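Local coordinates for protein esterase (PDB 5EGN) that breaks down N-acyl homoserine lactones, the quorum-sensing signals of bacteria, and probably hydrolyses carboxylic esters, as an alpha/beta hydrolase fold enzyme, at residues A149-A152 and R153-R156; L25-F28 and S29-G32. The protein carries 2 engineered substitutions. One frame throughout, in Å; residues are numbered along the deposited sequence.

Contact 1 (A149-A152 and R153-R156); sequences AVSA and RSKR
Ser151 and Ser154 form a local N-cap contact at the start of helix 152-157, where the loop that leaves helix 138-146 turns into the next helix. The hydroxyl of Ser151 accepts a bond from the backbone of the first turn, with Ser154 N 3.1 Å from Ser151 OG and an N-H...O angle of 151°. The torsion (chi1 70°) sets OG between the backbone N and the carbonyl carbon, a rotation that turns the hydroxyl over the N-terminal end of the helix. Ser154 OG lies 3.0 Å from Ser151 OG, and both hydroxyls are hydrogen-bonded to Glu247 OE2, while Ser151 OG has a further partner in Asp239 O. With Glu213 OE1 bonded to Ala152 N, two carboxylates stand near this helix end, where the helix dipole would probably favour negative charge. The helix lies in the chain between strand 110-116 and strand 206-211, a position where many alpha/beta hydrolases carry a helical cap. Its opening turn is then carried by backbone bonds: Lys155 N donates to Ser151 O at 2.9 Å and Arg156 N to Ala152 O, the latter less straight at 133°. On the flank of the turn, Val150 and Lys155 occupy the two positions of a hydrophobic staple, just before the cap and four residues into the helix, although here the second member is the aliphatic part of a lysine. The two side chains cross obliquely, with Val150 CG2 3.7 Å from Lys155 CE. The lysine runs extended beyond CG, back along the loop, and its NZ ends in a hydrogen bond to Glu147 O. Arg153 leads away from the turn toward Asp239, with which it makes a long, weak ion pair.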
loop_
_atom_site.group_PDB
_atom_site.type_symbol
_atom_site.label_atom_id
_atom_site.label_comp_id
_atom_site.label_asym_id
_atom_site.label_seq_id
_atom_site.Cartn_x
_atom_site.Cartn_y
_atom_site.Cartn_z
ATOM N N ALA A 149 13.169 -4.862 -14.665
ATOM C CA ALA A 149 11.854 -5.257 -14.169
ATOM C C ALA A 149 10.768 -4.255 -14.543
ATOM O O ALA A 149 9.578 -4.543 -14.411
ATOM C CB ALA A 149 11.897 -5.435 -12.660
ATOM N N VAL A 150 11.174 -3.076 -15.000
ATOM C CA VAL A 150 10.214 -2.059 -15.404
ATOM C C VAL A 150 10.472 -1.608 -16.837
ATOM O O VAL A 150 11.612 -1.604 -17.300
ATOM C CB VAL A 150 10.249 -0.838 -14.463
ATOM C CG1 VAL A 150 9.613 -1.181 -13.124
ATOM C CG2 VAL A 150 11.677 -0.350 -14.273
ATOM N N SER A 151 9.407 -1.236 -17.537
ATOM C CA SER A 151 9.528 -0.794 -18.919
ATOM C C SER A 151 10.152 0.592 -18.990
ATOM O O SER A 151 10.231 1.298 -17.983
ATOM C CB SER A 151 8.162 -0.792 -19.609
ATOM O OG SER A 151 7.336 0.242 -19.107
ATOM N N ALA A 152 10.599 0.975 -20.181
ATOM C CA ALA A 152 11.176 2.294 -20.398
ATOM C C ALA A 152 10.131 3.375 -20.147
ATOM O O ALA A 152 10.423 4.414 -19.549
ATOM C CB ALA A 152 11.734 2.405 -21.810
ATOM N N ARG A 153 8.909 3.111 -20.600
ATOM C CA ARG A 153 7.789 4.023 -20.403
ATOM C C ARG A 153 7.505 4.216 -18.917
ATOM O O ARG A 153 7.184 5.319 -18.474
ATOM C CB ARG A 153 6.551 3.490 -21.122
ATOM C CG ARG A 153 5.353 4.421 -21.126
ATOM C CD ARG A 153 4.240 3.809 -21.955
ATOM N NE ARG A 153 2.992 4.560 -21.875
ATOM C CZ ARG A 153 2.320 4.997 -22.935
ATOM N NH1 ARG A 153 2.778 4.760 -24.157
ATOM N NH2 ARG A 153 1.189 5.673 -22.775
ATOM N N SER A 154 7.632 3.137 -18.153
ATOM C CA SER A 154 7.452 3.196 -16.707
ATOM C C SER A 154 8.595 3.957 -16.046
ATOM O O SER A 154 8.380 4.696 -15.089
ATOM C CB SER A 154 7.343 1.790 -16.118
ATOM O OG SER A 154 6.159 1.145 -16.556
ATOM N N LYS A 155 9.808 3.774 -16.562
ATOM C CA LYS A 155 10.964 4.517 -16.071
ATOM C C LYS A 155 10.794 6.007 -16.334
ATOM O O LYS A 155 11.320 6.842 -15.600
ATOM C CB LYS A 155 12.251 4.015 -16.727
ATOM C CG LYS A 155 12.634 2.602 -16.342
ATOM C CD LYS A 155 13.941 2.192 -16.995
ATOM C CE LYS A 155 14.306 0.759 -16.645
ATOM N NZ LYS A 155 15.613 0.352 -17.226
ATOM N N ARG A 156 10.056 6.331 -17.390
ATOM C CA ARG A 156 9.803 7.718 -17.755
ATOM C C ARG A 156 8.716 8.337 -16.883
ATOM O O ARG A 156 8.933 9.371 -16.249
ATOM C CB ARG A 156 9.410 7.820 -19.231
ATOM C CG ARG A 156 9.386 9.241 -19.777
ATOM C CD ARG A 156 8.808 9.284 -21.183
ATOM N NE ARG A 156 7.356 9.118 -21.191
ATOM C CZ ARG A 156 6.687 8.420 -22.102
ATOM N NH1 ARG A 156 7.335 7.808 -23.085
ATOM N NH2 ARG A 156 5.366 8.329 -22.028
#

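Contact 2 (L25-F28 and S29-G32); sequences LHPF and STNG
His26 and Thr30 slide past each other in opposite directions within a tight loop whose type II beta turn runs from Pro27 to Thr30. Pro27 O is the hub of the compact part. It accepts from His26 ND1 at 2.5 Å and from Thr30 OG1 at 2.7 Å, and these two donors approach opposite faces of its carbonyl plane. The hydroxyl stands well above that plane, 43° out of it, whereas the imidazole N-H is tilted less. The bond that closes the turn, Thr30 N to Pro27 O, is weak at 3.4 Å. Thr30 OG1 also rests against the proline ring, 3.3 Å from Pro27 CG. His26 is folded over the returning chain by its first torsion (chi1 71°), which places CG between the backbone N and the carbonyl carbon. A CH-pi contact follows: Asn31 CA lies 3.5 Å from the centroid of the His26 ring, almost on its normal. With an alanine in place of His26, Pro27 O would probably lose one of its two side-chain donors, and the backbone at Asn31 the ring that packs on it. The looser end is at Phe28, the partly exposed residue, whose ring swings off the turn and meets Phe175 edge-to-face. The position after strand 21-25, and a sequence that begins with a histidine, resemble the oxyanion-hole loop of alpha/beta hydrolases, so a similar role is plausible. Around it, the His26 ring stacks on His53 and meets His56 edge-to-face, and Thr30 packs on helix 159-168. Phe28 touches helices 94-105 and 177-185, while Leu25 ties the start of the loop to strand 87-92 by backbone hydrogen bonds.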
loop_
_atom_site.group_PDB
_atom_site.type_symbol
_atom_site.label_atom_id
_atom_site.label_comp_id
_atom_site.label_asym_id
_atom_site.label_seq_id
_atom_site.Cartn_x
_atom_site.Cartn_y
_atom_site.Cartn_z
ATOM N N LEU A 25 -1.031 -12.500 -3.918
ATOM C CA LEU A 25 0.269 -13.011 -3.521
ATOM C C LEU A 25 1.364 -12.148 -4.128
ATOM O O LEU A 25 1.598 -12.195 -5.337
ATOM C CB LEU A 25 0.427 -14.461 -3.979
ATOM C CG LEU A 25 -0.688 -15.405 -3.540
ATOM C CD1 LEU A 25 -0.490 -16.808 -4.095
ATOM C CD2 LEU A 25 -0.735 -15.420 -2.028
ATOM N N HIS A 26 2.036 -11.371 -3.285
ATOM C CA HIS A 26 3.021 -10.388 -3.736
ATOM C C HIS A 26 4.297 -11.029 -4.291
ATOM O O HIS A 26 4.604 -12.174 -3.967
ATOM C CB HIS A 26 3.375 -9.449 -2.580
ATOM C CG HIS A 26 4.191 -10.095 -1.506
ATOM N ND1 HIS A 26 5.557 -10.251 -1.599
ATOM C CD2 HIS A 26 3.831 -10.631 -0.316
ATOM C CE1 HIS A 26 6.005 -10.854 -0.513
ATOM N NE2 HIS A 26 4.979 -11.095 0.283
ATOM N N PRO A 27 5.050 -10.284 -5.123
ATOM C CA PRO A 27 6.329 -10.786 -5.641
ATOM C C PRO A 27 7.424 -10.852 -4.579
ATOM O O PRO A 27 7.241 -10.373 -3.460
ATOM C CB PRO A 27 6.692 -9.766 -6.725
ATOM C CG PRO A 27 6.012 -8.523 -6.302
ATOM C CD PRO A 27 4.708 -8.974 -5.706
ATOM N N PHE A 28 8.554 -11.442 -4.949
ATOM C CA PHE A 28 9.675 -11.650 -4.040
ATOM C C PHE A 28 10.272 -10.326 -3.561
ATOM O O PHE A 28 10.332 -9.357 -4.319
ATOM C CB PHE A 28 10.741 -12.509 -4.731
ATOM C CG PHE A 28 11.736 -13.126 -3.790
ATOM C CD1 PHE A 28 11.317 -13.838 -2.679
ATOM C CD2 PHE A 28 13.094 -13.018 -4.037
ATOM C CE1 PHE A 28 12.239 -14.413 -1.820
ATOM C CE2 PHE A 28 14.019 -13.591 -3.185
ATOM C CZ PHE A 28 13.589 -14.289 -2.075
ATOM N N SER A 29 10.679 -10.303 -2.290
ATOM C CA SER A 29 11.322 -9.156 -1.630
ATOM C C SER A 29 10.367 -7.998 -1.329
ATOM O O SER A 29 10.762 -7.020 -0.696
ATOM C CB SER A 29 12.497 -8.631 -2.462
ATOM O OG SER A 29 12.046 -7.733 -3.459
ATOM N N THR A 30 9.119 -8.106 -1.772
ATOM C CA THR A 30 8.132 -7.065 -1.504
ATOM C C THR A 30 7.180 -7.499 -0.397
ATOM O O THR A 30 7.516 -8.354 0.422
ATOM C CB THR A 30 7.311 -6.718 -2.759
ATOM O OG1 THR A 30 6.429 -7.804 -3.072
ATOM C CG2 THR A 30 8.228 -6.458 -3.943
ATOM N N ASN A 31 5.996 -6.896 -0.374
ATOM C CA ASN A 31 4.931 -7.316 0.530
ATOM C C ASN A 31 3.555 -6.981 -0.033
ATOM O O ASN A 31 3.432 -6.571 -1.187
ATOM C CB ASN A 31 5.099 -6.680 1.911
ATOM C CG ASN A 31 5.142 -5.167 1.860
ATOM O OD1 ASN A 31 4.118 -4.508 1.677
ATOM N ND2 ASN A 31 6.330 -4.606 2.043
ATOM N N GLY A 32 2.528 -7.149 0.794
ATOM C CA GLY A 32 1.150 -6.988 0.365
ATOM C C GLY A 32 0.772 -5.594 -0.101
ATOM O O GLY A 32 -0.166 -5.425 -0.888
#

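Contact 2 comes first along the chain, at the end of central strand 21-25, its centre about 6 Å from the centre of the chain. Contact 1 opens much later, at the start of helix 152-157, its centre about 19 Å from the centre of the chain. The centres of contacts 1 and 2 are about 19 Å apart; the nearest atoms of contacts 1 and 2 are about 9 Å apart and do not touch. Both belong to one alpha/beta hydrolase fold. Residues 25-32 extend from the sheet beside the probable nucleophile elbow, whereas residues 149-156 belong to the helical region inserted after strand 110-116. That region probably closes over the 25-32 loop, which may line the active site.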